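Local coordinates for putative uncharacterized protein (Bacteroides thetaiotaomicron, PDB 2RBK) that probably acts as a magnesium-dependent phosphatase of the haloacid dehalogenase superfamily, here holding a vanadate-like group in its active site as a mimic of phosphoryl transfer, at residues A[217-222]-A[233-238]; A[67-72]-A[186-191]; A[204-209]-A[221-226]. All blocks are in the same frame, centred on the assembly; numbering follows the deposited sequence.

Contact 1: A[217-222]-A[233-238]; sequences SMLRHA and EDVKAA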
ATOM      1  N   SER A 217       3.619   9.808   3.602  1.00  9.87           N
ATOM      2  CA  SER A 217       3.092  10.154   4.931  1.00 10.14           C
ATOM      3  C   SER A 217       3.658   9.211   5.979  1.00  9.28           C
ATOM      4  O   SER A 217       3.968   9.679   7.101  1.00  9.99           O
ATOM      5  CB  SER A 217       1.600  10.228   4.969  1.00 11.54           C
ATOM      6  OG  SER A 217       0.991   8.991   4.717  1.00 12.43           O
ATOM      7  N   MET A 218       3.816   7.928   5.711  1.00  8.96           N
ATOM      8  CA  MET A 218       4.399   7.042   6.735  1.00  9.12           C
ATOM      9  C   MET A 218       5.904   7.207   6.890  1.00  8.39           C
ATOM     10  O   MET A 218       6.408   6.918   7.991  1.00  8.90           O
ATOM     11  CB  MET A 218       4.026   5.566   6.547  1.00  9.67           C
ATOM     12  CG  MET A 218       4.682   4.816   5.419  1.00  9.77           C
ATOM     13  SD  MET A 218       4.421   3.050   5.652  1.00  9.65           S
ATOM     14  CE  MET A 218       5.366   2.397   4.271  1.00 11.08           C
ATOM     15  N   LEU A 219       6.619   7.626   5.859  1.00  8.50           N
ATOM     16  CA  LEU A 219       8.053   7.927   5.957  1.00  8.89           C
ATOM     17  C   LEU A 219       8.260   9.126   6.902  1.00  8.76           C
ATOM     18  O   LEU A 219       9.216   9.139   7.666  1.00  9.67           O
ATOM     19  CB  LEU A 219       8.651   8.181   4.595  1.00  9.37           C
ATOM     20  CG  LEU A 219       8.773   6.934   3.722  1.00  9.93           C
ATOM     21  CD1 LEU A 219       9.112   7.248   2.272  1.00 11.69           C
ATOM     22  CD2 LEU A 219       9.797   5.966   4.256  1.00 11.18           C
ATOM     23  N   ARG A 220       7.386  10.125   6.800  1.00  9.34           N
ATOM     24  CA  ARG A 220       7.470  11.297   7.656  0.54  9.96           C
ATOM     25  C   ARG A 220       6.994  10.975   9.066  1.00  9.64           C
ATOM     26  O   ARG A 220       7.513  11.512  10.042  1.00 11.31           O
ATOM     27  CB  ARG A 220       6.697  12.459   7.022  0.54 11.97           C
ATOM     28  CG  ARG A 220       7.362  13.027   5.788  0.54 14.29           C
ATOM     29  CD  ARG A 220       6.806  14.378   5.348  0.54 18.33           C
ATOM     30  NE  ARG A 220       7.459  14.853   4.131  0.54 21.69           N
ATOM     31  CZ  ARG A 220       8.649  15.394   3.958  0.54 21.52           C
ATOM     32  NH1 ARG A 220       9.412  15.563   5.053  0.54 24.55           N
ATOM     33  NH2 ARG A 220       9.094  15.768   2.762  0.54 23.47           N
ATOM     34  N   HIS A 221       5.957  10.134   9.212  1.00  9.69           N
ATOM     35  CA  HIS A 221       5.300   9.910  10.484  1.00  9.47           C
ATOM     36  C   HIS A 221       6.028   8.961  11.383  1.00  9.10           C
ATOM     37  O   HIS A 221       6.076   9.166  12.628  1.00 10.33           O
ATOM     38  CB  HIS A 221       3.884   9.419  10.217  1.00 10.38           C
ATOM     39  CG  HIS A 221       3.005   9.293  11.440  1.00 10.16           C
ATOM     40  ND1 HIS A 221       2.715  10.385  12.226  1.00 12.39           N
ATOM     41  CD2 HIS A 221       2.323   8.193  11.907  1.00 11.51           C
ATOM     42  CE1 HIS A 221       1.884   9.926  13.177  1.00 13.54           C
ATOM     43  NE2 HIS A 221       1.632   8.658  12.998  1.00 12.41           N
ATOM     44  N   ALA A 222       6.571   7.878  10.848  1.00  9.02           N
ATOM     45  CA  ALA A 222       7.357   6.958  11.647  1.00  9.20           C
ATOM     46  C   ALA A 222       8.559   7.677  12.249  1.00  9.19           C
ATOM     47  O   ALA A 222       9.032   8.690  11.731  1.00  9.92           O
ATOM     48  CB  ALA A 222       7.815   5.779  10.809  1.00  9.77           C
ATOM     49  N   GLU A 233      12.861  11.451  -6.049  1.00 11.10           N
ATOM     50  CA  GLU A 233      13.479  12.386  -5.116  1.00 11.77           C
ATOM     51  C   GLU A 233      12.516  12.847  -4.032  1.00 11.17           C
ATOM     52  O   GLU A 233      12.994  13.016  -2.876  1.00 12.69           O
ATOM     53  CB  GLU A 233      14.053  13.570  -5.922  1.00 13.00           C
ATOM     54  CG  GLU A 233      15.019  14.387  -5.133  1.00 18.56           C
ATOM     55  CD  GLU A 233      15.710  15.428  -5.980  1.00 19.39           C
ATOM     56  OE1 GLU A 233      16.862  15.786  -5.582  1.00 28.37           O
ATOM     57  OE2 GLU A 233      15.221  15.916  -7.011  1.00 16.59           O
ATOM     58  N   ASP A 234      11.245  13.026  -4.293  1.00 11.74           N
ATOM     59  CA  ASP A 234      10.330  13.499  -3.244  1.00 12.15           C
ATOM     60  C   ASP A 234      10.144  12.424  -2.172  1.00 11.48           C
ATOM     61  O   ASP A 234       9.941  12.739  -1.007  1.00 12.76           O
ATOM     62  CB  ASP A 234       9.010  13.989  -3.779  1.00 14.07           C
ATOM     63  CG  ASP A 234       8.142  12.977  -4.464  1.00 13.63           C
ATOM     64  OD1 ASP A 234       8.614  12.016  -5.084  1.00 17.45           O
ATOM     65  OD2 ASP A 234       6.898  13.159  -4.372  1.00 17.26           O
ATOM     66  N   VAL A 235      10.170  11.165  -2.549  1.00 10.57           N
ATOM     67  CA  VAL A 235      10.054  10.056  -1.588  1.00 10.32           C
ATOM     68  C   VAL A 235      11.328  10.033  -0.741  1.00 10.57           C
ATOM     69  O   VAL A 235      11.281   9.931   0.493  1.00 11.22           O
ATOM     70  CB  VAL A 235       9.831   8.747  -2.314  1.00 10.71           C
ATOM     71  CG1 VAL A 235       9.842   7.585  -1.304  1.00 12.21           C
ATOM     72  CG2 VAL A 235       8.556   8.770  -3.106  1.00 12.53           C
ATOM     73  N   LYS A 236      12.505  10.144  -1.380  1.00 10.35           N
ATOM     74  CA  LYS A 236      13.770  10.174  -0.640  1.00 11.46           C
ATOM     75  C   LYS A 236      13.797  11.344   0.329  1.00 11.56           C
ATOM     76  O   LYS A 236      14.283  11.217   1.449  1.00 13.20           O
ATOM     77  CB  LYS A 236      14.930  10.257  -1.601  1.00 11.48           C
ATOM     78  CG  LYS A 236      15.112   8.982  -2.416  1.00 11.64           C
ATOM     79  CD  LYS A 236      16.325   9.026  -3.322  1.00 13.71           C
ATOM     80  CE  LYS A 236      16.596   7.788  -4.040  1.00 16.01           C
ATOM     81  NZ  LYS A 236      17.823   7.861  -4.912  1.00 22.37           N
ATOM     82  N   ALA A 237      13.273  12.502  -0.063  1.00 11.75           N
ATOM     83  CA  ALA A 237      13.290  13.657   0.764  1.00 13.84           C
ATOM     84  C   ALA A 237      12.400  13.517   1.983  1.00 13.47           C
ATOM     85  O   ALA A 237      12.692  14.149   3.006  1.00 16.75           O
ATOM     86  CB  ALA A 237      12.904  14.909  -0.023  1.00 18.60           C
ATOM     87  N   ALA A 238      11.342  12.729   1.906  1.00 12.94           N
ATOM     88  CA  ALA A 238      10.456  12.454   3.029  1.00 13.61           C
ATOM     89  C   ALA A 238      11.068  11.489   4.050  1.00 12.75           C
ATOM     90  O   ALA A 238      10.598  11.399   5.201  1.00 14.44           O
ATOM     91  CB  ALA A 238       9.144  11.862   2.542  1.00 14.09           C
TER
HETATM   92  O   HOH W   1       9.276  15.246  -0.139  1.00 21.85           O
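Helix-to-helix packing joins L219 and R220 of helix 216-221 to V235 and A238 of helix 233-238, two successive helices of the Rossmann-like core of a HAD-type hydrolase: an apolar patch and an arginine laid over an alanine. Strand 224-227 lies between them in the chain. The two short helical pieces run nearly parallel, their axes 22° apart and 9.1 Å from each other at the closest point, and a residue as small as A238 allows the backbones to come near: the CA atoms of R220 and A238 are 5.6 Å apart. On the buried side L219 carries the apolar part of the contact. Its chi1 of -71° swings CG to the N side of the residue, away from the carbonyl carbon, and brings CD1 to CG1 of V235 at 3.7 Å, the two side chains slanting past each other. The CB atoms of L219 and A238 approach to 4.2 Å, and A238 also packs on I216, one turn further back. R220 works differently, at the exposed margin. Its chain is extended from CG to NE and passes along A238, with NE 3.8 Å from the methyl carbon CB. One face of the guanidinium is then laid over A238, whose CA stands 3.5 Å above the plane, over its centre. This is contact between a planar cation and aliphatic carbon, and in this conformer the polar link from R220 to the other helix passes weakly through a water. L219 and A222 belong to a second magnesium site seen in another structure of this protein and empty in this model. The water that receives the weak bond from NH2 of R220 gives a firmer one to the carbonyl O of D234, at 2.7 Å.

Contact 2: A[67-72]-A[186-191]; sequences TMNGAY and DTKQKG. With VN4 (oxido(dioxo)vanadium), chain C.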
ATOM      1  N   THR A  67      -3.703  -2.502   5.006  1.00  7.82           N
ATOM      2  CA  THR A  67      -4.034  -2.674   3.586  1.00  7.87           C
ATOM      3  C   THR A  67      -4.885  -1.519   3.136  1.00  7.95           C
ATOM      4  O   THR A  67      -5.380  -0.714   3.932  1.00  8.31           O
ATOM      5  CB  THR A  67      -4.745  -4.036   3.344  1.00  8.64           C
ATOM      6  OG1 THR A  67      -6.096  -3.983   3.825  1.00  9.65           O
ATOM      7  CG2 THR A  67      -3.987  -5.183   3.944  1.00 10.64           C
ATOM      8  N   MET A  68      -5.036  -1.422   1.808  1.00  8.20           N
ATOM      9  CA  MET A  68      -5.819  -0.334   1.225  1.00  8.75           C
ATOM     10  C   MET A  68      -5.392   1.032   1.826  1.00  8.73           C
ATOM     11  O   MET A  68      -6.223   1.880   2.178  1.00  8.87           O
ATOM     12  CB  MET A  68      -7.329  -0.560   1.358  1.00  8.84           C
ATOM     13  CG  MET A  68      -7.755  -1.776   0.604  1.00 11.90           C
ATOM     14  SD  MET A  68      -9.504  -1.912   0.328  1.00 12.19           S
ATOM     15  CE  MET A  68      -9.949  -3.325   1.352  1.00 13.36           C
ATOM     16  N   ASN A  69      -4.086   1.229   1.919  1.00  8.73           N
ATOM     17  CA  ASN A  69      -3.547   2.539   2.322  1.00  9.37           C
ATOM     18  C   ASN A  69      -4.025   2.972   3.687  1.00  9.17           C
ATOM     19  O   ASN A  69      -4.131   4.154   3.964  1.00 11.94           O
ATOM     20  CB  ASN A  69      -3.867   3.639   1.288  1.00 10.16           C
ATOM     21  CG  ASN A  69      -3.122   3.423   0.012  1.00  9.89           C
ATOM     22  OD1 ASN A  69      -1.915   3.646  -0.028  1.00 12.96           O
ATOM     23  ND2 ASN A  69      -3.788   2.903  -1.014  1.00 11.36           N
ATOM     24  N   GLY A  70      -4.274   2.012   4.598  1.00  8.66           N
ATOM     25  CA  GLY A  70      -4.767   2.324   5.932  1.00  9.12           C
ATOM     26  C   GLY A  70      -6.228   2.191   6.133  1.00  9.16           C
ATOM     27  O   GLY A  70      -6.694   2.230   7.298  1.00  9.97           O
ATOM     28  N   ALA A  71      -7.003   2.008   5.064  1.00  8.55           N
ATOM     29  CA  ALA A  71      -8.457   1.891   5.167  1.00  8.69           C
ATOM     30  C   ALA A  71      -8.927   0.523   5.644  1.00  8.72           C
ATOM     31  O   ALA A  71     -10.117   0.326   5.932  1.00  9.81           O
ATOM     32  CB  ALA A  71      -9.135   2.224   3.847  1.00  9.35           C
ATOM     33  N   TYR A  72      -8.029  -0.464   5.792  1.00  8.59           N
ATOM     34  CA  TYR A  72      -8.430  -1.772   6.257  1.00  8.82           C
ATOM     35  C   TYR A  72      -7.239  -2.426   6.972  1.00  8.22           C
ATOM     36  O   TYR A  72      -6.277  -2.826   6.295  1.00  8.62           O
ATOM     37  CB  TYR A  72      -8.990  -2.633   5.141  1.00  9.37           C
ATOM     38  CG  TYR A  72      -9.687  -3.863   5.607  1.00  9.80           C
ATOM     39  CD1 TYR A  72     -11.031  -3.781   5.942  1.00 11.63           C
ATOM     40  CD2 TYR A  72      -9.033  -5.067   5.663  1.00 11.35           C
ATOM     41  CE1 TYR A  72     -11.713  -4.885   6.375  1.00 13.58           C
ATOM     42  CE2 TYR A  72      -9.728  -6.177   6.091  1.00 12.55           C
ATOM     43  CZ  TYR A  72     -11.061  -6.103   6.441  1.00 12.92           C
ATOM     44  OH  TYR A  72     -11.755  -7.245   6.811  1.00 17.80           O
ATOM     45  N   ASP A 186      -7.378   8.413   5.655  1.00 10.12           N
ATOM     46  CA  ASP A 186      -6.888   7.052   5.517  1.00  9.87           C
ATOM     47  C   ASP A 186      -5.713   6.986   4.586  1.00  9.59           C
ATOM     48  O   ASP A 186      -5.842   6.905   3.372  1.00 11.81           O
ATOM     49  CB  ASP A 186      -8.028   6.146   5.073  1.00 10.03           C
ATOM     50  CG  ASP A 186      -9.087   6.098   6.184  1.00 11.19           C
ATOM     51  OD1 ASP A 186      -8.722   6.180   7.374  1.00 12.46           O
ATOM     52  OD2 ASP A 186     -10.268   6.065   5.805  1.00 12.60           O
ATOM     53  N   THR A 187      -4.524   7.059   5.180  1.00 10.99           N
ATOM     54  CA  THR A 187      -3.239   6.852   4.551  1.00 10.48           C
ATOM     55  C   THR A 187      -2.443   5.857   5.377  1.00 10.03           C
ATOM     56  O   THR A 187      -2.878   5.486   6.485  1.00 10.10           O
ATOM     57  CB  THR A 187      -2.373   8.139   4.384  1.00 16.98           C
ATOM     58  OG1 THR A 187      -1.874   8.493   5.629  1.00 23.05           O
ATOM     59  CG2 THR A 187      -3.220   9.282   3.828  1.00 20.64           C
ATOM     60  N   LYS A 188      -1.289   5.452   4.901  1.00  9.83           N
ATOM     61  CA  LYS A 188      -0.523   4.492   5.709  1.00  9.67           C
ATOM     62  C   LYS A 188      -0.165   5.023   7.088  1.00  9.23           C
ATOM     63  O   LYS A 188       0.058   4.218   8.004  1.00 11.27           O
ATOM     64  CB  LYS A 188       0.687   4.024   4.927  1.00  9.53           C
ATOM     65  CG  LYS A 188       0.369   3.202   3.702  1.00 10.39           C
ATOM     66  CD  LYS A 188       1.573   2.838   2.914  1.00  9.66           C
ATOM     67  CE  LYS A 188       1.196   2.176   1.581  1.00 11.04           C
ATOM     68  NZ  LYS A 188       2.369   1.590   0.870  1.00 10.31           N
ATOM     69  N   GLN A 189      -0.050   6.327   7.243  1.00  9.47           N
ATOM     70  CA  GLN A 189       0.177   6.922   8.577  1.00 10.18           C
ATOM     71  C   GLN A 189      -0.900   6.533   9.560  1.00  9.45           C
ATOM     72  O   GLN A 189      -0.635   6.236  10.740  1.00  9.28           O
ATOM     73  CB  GLN A 189       0.275   8.457   8.485  1.00 13.79           C
ATOM     74  CG  GLN A 189      -0.053   9.324   9.641  1.00 14.68           C
ATOM     75  CD  GLN A 189       0.254  10.775   9.443  1.00 15.49           C
ATOM     76  OE1 GLN A 189       0.692  11.171   8.354  1.00 18.63           O
ATOM     77  NE2 GLN A 189       0.105  11.607  10.490  1.00 22.52           N
ATOM     78  N   LYS A 190      -2.185   6.592   9.128  1.00  9.78           N
ATOM     79  CA  LYS A 190      -3.310   6.126   9.959  1.00  9.53           C
ATOM     80  C   LYS A 190      -3.124   4.683  10.317  1.00  9.05           C
ATOM     81  O   LYS A 190      -3.386   4.250  11.448  1.00  9.11           O
ATOM     82  CB  LYS A 190      -4.632   6.322   9.185  1.00 10.75           C
ATOM     83  CG  LYS A 190      -5.879   5.692   9.805  1.00 10.54           C
ATOM     84  CD  LYS A 190      -6.223   6.218  11.135  1.00 10.61           C
ATOM     85  CE  LYS A 190      -7.686   5.864  11.500  1.00 10.33           C
ATOM     86  NZ  LYS A 190      -8.053   6.289  12.887  1.00 11.08           N
ATOM     87  N   GLY A 191      -2.688   3.865   9.341  1.00  9.06           N
ATOM     88  CA  GLY A 191      -2.448   2.466   9.607  1.00  9.26           C
ATOM     89  C   GLY A 191      -1.408   2.259  10.715  1.00  8.77           C
ATOM     90  O   GLY A 191      -1.617   1.430  11.597  1.00  8.86           O
TER
HETATM   91  V   VN4 C 601       2.780  -0.727  -2.005  1.00 15.22           V
HETATM   92  O1  VN4 C 601       2.746  -2.315  -1.512  1.00 18.50           O
HETATM   93  O2  VN4 C 601       3.898  -0.200  -3.259  1.00 10.41           O
HETATM   94  O3  VN4 C 601       1.371   0.441  -1.851  1.00 15.03           O
HETATM   95  O   HOH W   2      -0.977   5.769   1.826  1.00 16.71           O
HETATM   96  O   HOH W   3       1.387  -1.528  -3.393  1.00 19.13           O
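N69 and G70 meet the start of helix 188-199 at a turn with an unusual backbone: M68, N69 and G70 all have positive phi. The turn links strands 64-67 and 72-75 of the HAD-type core and contains a classic beta bulge, A71 and Y72 both facing T67. G70, having no side chain, brings its CA to 3.7 Å from the carbonyl O of T187 and 4.3 Å from N of G191. T187 is the N-cap of the helix, its OG1 weakly accepting from N of Q189 while also bonding to S217. The polar link between the segments is indirect. A water donates to OD1 of N69 at 3.0 Å and accepts from the backbone N of K188 at 3.1 Å, so it also occupies an N-H in the first turn of the helix. The N69 amide is held at both ends from elsewhere, OD1 by N214 and ND2 by Q149 and D180, which should fix its rotation. N214 also bonds to the vanadium group, making N69 a second-shell residue of the pocket. Beside this amide runs the K188 side chain, extended beyond CG, with CE 3.8 Å from OD1 of N69. The chain delivers its ammonium to the active site, where D215 forms a salt bridge with it and the carbonyl O of A42 accepts a hydrogen bond. The same ammonium reaches the bound oxido(dioxo)vanadium: NZ of K188 donates to ligand atom O3 at 3.1 Å.

Contact 3: A[204-209]-A[221-226]; sequences EETMSF and HAAIGV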
ATOM      1  N   GLU A 204       7.453   6.808  18.646  1.00  9.96           N
ATOM      2  CA  GLU A 204       8.894   7.018  18.672  0.64  9.86           C
ATOM      3  C   GLU A 204       9.662   5.717  18.546  1.00  9.79           C
ATOM      4  O   GLU A 204      10.910   5.743  18.423  1.00 11.40           O
ATOM      5  CB  GLU A 204       9.230   7.793  19.971  0.64  9.98           C
ATOM      6  CG  GLU A 204       8.666   9.180  20.160  0.64 12.16           C
ATOM      7  CD  GLU A 204       7.160   9.393  20.051  0.64 14.93           C
ATOM      8  OE1 GLU A 204       6.518   8.561  20.777  0.64 14.08           O
ATOM      9  OE2 GLU A 204       6.776  10.268  19.139  0.64 14.14           O
ATOM     10  N   GLU A 205       8.998   4.564  18.521  1.00  9.23           N
ATOM     11  CA  GLU A 205       9.572   3.227  18.406  1.00  9.30           C
ATOM     12  C   GLU A 205       9.279   2.587  17.062  1.00  8.59           C
ATOM     13  O   GLU A 205       9.343   1.361  16.915  1.00  9.68           O
ATOM     14  CB  GLU A 205       9.043   2.366  19.556  1.00 10.51           C
ATOM     15  CG  GLU A 205       9.367   2.860  20.947  1.00 12.91           C
ATOM     16  CD  GLU A 205       8.592   2.169  22.077  1.00 14.41           C
ATOM     17  OE1 GLU A 205       9.205   2.008  23.164  1.00 18.62           O
ATOM     18  OE2 GLU A 205       7.368   1.771  21.975  1.00 13.99           O
ATOM     19  N   THR A 206       8.918   3.384  16.040  1.00  8.63           N
ATOM     20  CA  THR A 206       8.527   2.869  14.735  1.00  8.27           C
ATOM     21  C   THR A 206       9.567   3.161  13.659  1.00  8.15           C
ATOM     22  O   THR A 206      10.266   4.185  13.706  1.00  9.07           O
ATOM     23  CB  THR A 206       7.183   3.462  14.293  1.00  8.51           C
ATOM     24  OG1 THR A 206       7.256   4.882  14.158  1.00  8.86           O
ATOM     25  CG2 THR A 206       6.083   3.090  15.283  1.00  8.79           C
ATOM     26  N   MET A 207       9.600   2.310  12.647  1.00  7.79           N
ATOM     27  CA  MET A 207      10.423   2.495  11.466  1.00  7.91           C
ATOM     28  C   MET A 207       9.601   2.067  10.259  1.00  7.52           C
ATOM     29  O   MET A 207       8.987   0.989  10.282  1.00  8.95           O
ATOM     30  CB  MET A 207      11.690   1.652  11.565  1.00  8.33           C
ATOM     31  CG  MET A 207      12.677   1.832  10.402  1.00  9.51           C
ATOM     32  SD  MET A 207      14.197   0.892  10.611  1.00 11.26           S
ATOM     33  CE  MET A 207      14.995   1.871  11.885  1.00 12.32           C
ATOM     34  N   SER A 208       9.621   2.861   9.203  1.00  7.88           N
ATOM     35  CA  SER A 208       8.882   2.544   7.979  1.00  7.61           C
ATOM     36  C   SER A 208       9.849   2.495   6.792  1.00  7.95           C
ATOM     37  O   SER A 208      10.926   3.111   6.808  1.00  8.48           O
ATOM     38  CB  SER A 208       7.777   3.562   7.743  1.00  8.43           C
ATOM     39  OG  SER A 208       8.334   4.842   7.555  1.00  9.10           O
ATOM     40  N   PHE A 209       9.440   1.754   5.755  1.00  7.68           N
ATOM     41  CA  PHE A 209      10.205   1.490   4.564  1.00  7.72           C
ATOM     42  C   PHE A 209       9.310   1.652   3.354  1.00  7.82           C
ATOM     43  O   PHE A 209       8.256   1.009   3.307  1.00  8.13           O
ATOM     44  CB  PHE A 209      10.778   0.075   4.565  1.00  8.09           C
ATOM     45  CG  PHE A 209      11.658  -0.284   5.743  1.00  8.19           C
ATOM     46  CD1 PHE A 209      11.108  -0.586   6.978  1.00  8.67           C
ATOM     47  CD2 PHE A 209      13.032  -0.357   5.613  1.00  8.89           C
ATOM     48  CE1 PHE A 209      11.893  -0.954   8.038  1.00  9.70           C
ATOM     49  CE2 PHE A 209      13.831  -0.709   6.691  1.00 10.36           C
ATOM     50  CZ  PHE A 209      13.270  -1.022   7.911  1.00 10.20           C
ATOM     51  N   HIS A 221       5.957  10.134   9.212  1.00  9.69           N
ATOM     52  CA  HIS A 221       5.300   9.910  10.484  1.00  9.47           C
ATOM     53  C   HIS A 221       6.028   8.961  11.383  1.00  9.10           C
ATOM     54  O   HIS A 221       6.076   9.166  12.628  1.00 10.33           O
ATOM     55  CB  HIS A 221       3.884   9.419  10.217  1.00 10.38           C
ATOM     56  CG  HIS A 221       3.005   9.293  11.440  1.00 10.16           C
ATOM     57  ND1 HIS A 221       2.715  10.385  12.226  1.00 12.39           N
ATOM     58  CD2 HIS A 221       2.323   8.193  11.907  1.00 11.51           C
ATOM     59  CE1 HIS A 221       1.884   9.926  13.177  1.00 13.54           C
ATOM     60  NE2 HIS A 221       1.632   8.658  12.998  1.00 12.41           N
ATOM     61  N   ALA A 222       6.571   7.878  10.848  1.00  9.02           N
ATOM     62  CA  ALA A 222       7.357   6.958  11.647  1.00  9.20           C
ATOM     63  C   ALA A 222       8.559   7.677  12.249  1.00  9.19           C
ATOM     64  O   ALA A 222       9.032   8.690  11.731  1.00  9.92           O
ATOM     65  CB  ALA A 222       7.815   5.779  10.809  1.00  9.77           C
ATOM     66  N   ALA A 223       9.087   7.156  13.373  1.00  9.27           N
ATOM     67  CA  ALA A 223      10.254   7.776  13.963  1.00  8.93           C
ATOM     68  C   ALA A 223      11.418   7.824  12.984  1.00  8.98           C
ATOM     69  O   ALA A 223      12.173   8.825  12.924  1.00 10.21           O
ATOM     70  CB  ALA A 223      10.629   7.118  15.286  1.00  9.54           C
ATOM     71  N   ILE A 224      11.612   6.745  12.250  1.00  8.91           N
ATOM     72  CA  ILE A 224      12.665   6.610  11.250  1.00  8.88           C
ATOM     73  C   ILE A 224      11.998   6.148   9.974  1.00  8.95           C
ATOM     74  O   ILE A 224      11.375   5.066   9.985  1.00  9.67           O
ATOM     75  CB  ILE A 224      13.773   5.679  11.684  1.00 10.17           C
ATOM     76  CG1 ILE A 224      14.450   6.154  12.985  1.00 12.18           C
ATOM     77  CG2 ILE A 224      14.783   5.506  10.540  1.00 12.76           C
ATOM     78  CD1 ILE A 224      15.345   5.130  13.633  1.00 14.48           C
ATOM     79  N   GLY A 225      12.142   6.891   8.904  1.00  9.00           N
ATOM     80  CA  GLY A 225      11.644   6.503   7.582  1.00  9.07           C
ATOM     81  C   GLY A 225      12.802   6.168   6.641  1.00  8.78           C
ATOM     82  O   GLY A 225      13.769   6.962   6.575  1.00  9.56           O
ATOM     83  N   VAL A 226      12.717   5.051   5.986  1.00  8.38           N
ATOM     84  CA  VAL A 226      13.713   4.580   5.063  1.00  8.66           C
ATOM     85  C   VAL A 226      13.139   4.531   3.642  1.00  8.71           C
ATOM     86  O   VAL A 226      12.157   3.837   3.398  1.00  8.67           O
ATOM     87  CB  VAL A 226      14.192   3.152   5.464  1.00  8.84           C
ATOM     88  CG1 VAL A 226      15.143   2.608   4.401  1.00 10.13           C
ATOM     89  CG2 VAL A 226      14.799   3.181   6.837  1.00 10.36           C
TER
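A parallel beta-alpha-beta unit brings strand 206-210 beside strand 224-227, with helix 216-221 as the connection, in the central sheet of the Rossmann-like HAD core. Three backbone bonds zip the strands together: I224 N to T206 O, S208 N to I224 O at 2.9 Å, and V226 N to S208 O at 2.8 Å. The strand axes are 4.7 Å apart and are inclined by 15°. At the entry to the second strand a side chain extends this ladder. OG1 of T206 sits between its own backbone N and carbonyl carbon (chi1 62°) and accepts from the N of A223 at 3.0 Å, while it is also bonded to the carbonyl O of L203. CB of A223 lies 3.4 Å from the carbonyl O of E204.

One face of the sheet is apolar. The M207 chain runs straight to its sulfur and bends only at the last torsion (chi3 -74°), which lays CE against CD1 of I224 at 3.7 Å; the two side chains lean across one another. F209 and V226 instead lie alongside, pointing the same way, with CD2 of the ring 3.7 Å from CB of V226. Helix 250-258 packs on this face, touching all four residues, and the F209 ring also stacks with F7. S208 lies on the opposite face, where G225 has no side chain beside it; its OG is 3.4 Å from CB of A222 and is hydrogen-bonded to the carbonyl O of M218 near the end of the connecting helix. The backbone bonds thus set the strand register, apolar packing seats helix 250-258 on one face, and two hydroxyls tie loop and connecting helix to strand 206-210.

How the contacts relate
Contacts 1 and 3 share H221 and A222, at the end of helix 216-221: contact 3 pairs the strands before and after it, while contact 1 packs it against the next helix. Contact 2 lies apart, its centre about 15 Å from each of the others, yet T187 OG1 meets S217 OG of contact 1 at 3.0 Å in a probable hydrogen bond. All are largely buried, though contact 1 reaches the surface at R220 and contact 3 at A223. Their chemistry follows position: a backbone ladder within the sheet, aliphatic packing between helices with an arginine and a water at the margin, and backbone closeness with a bridging water beside the active site, where contact 2 alone touches the vanadium group.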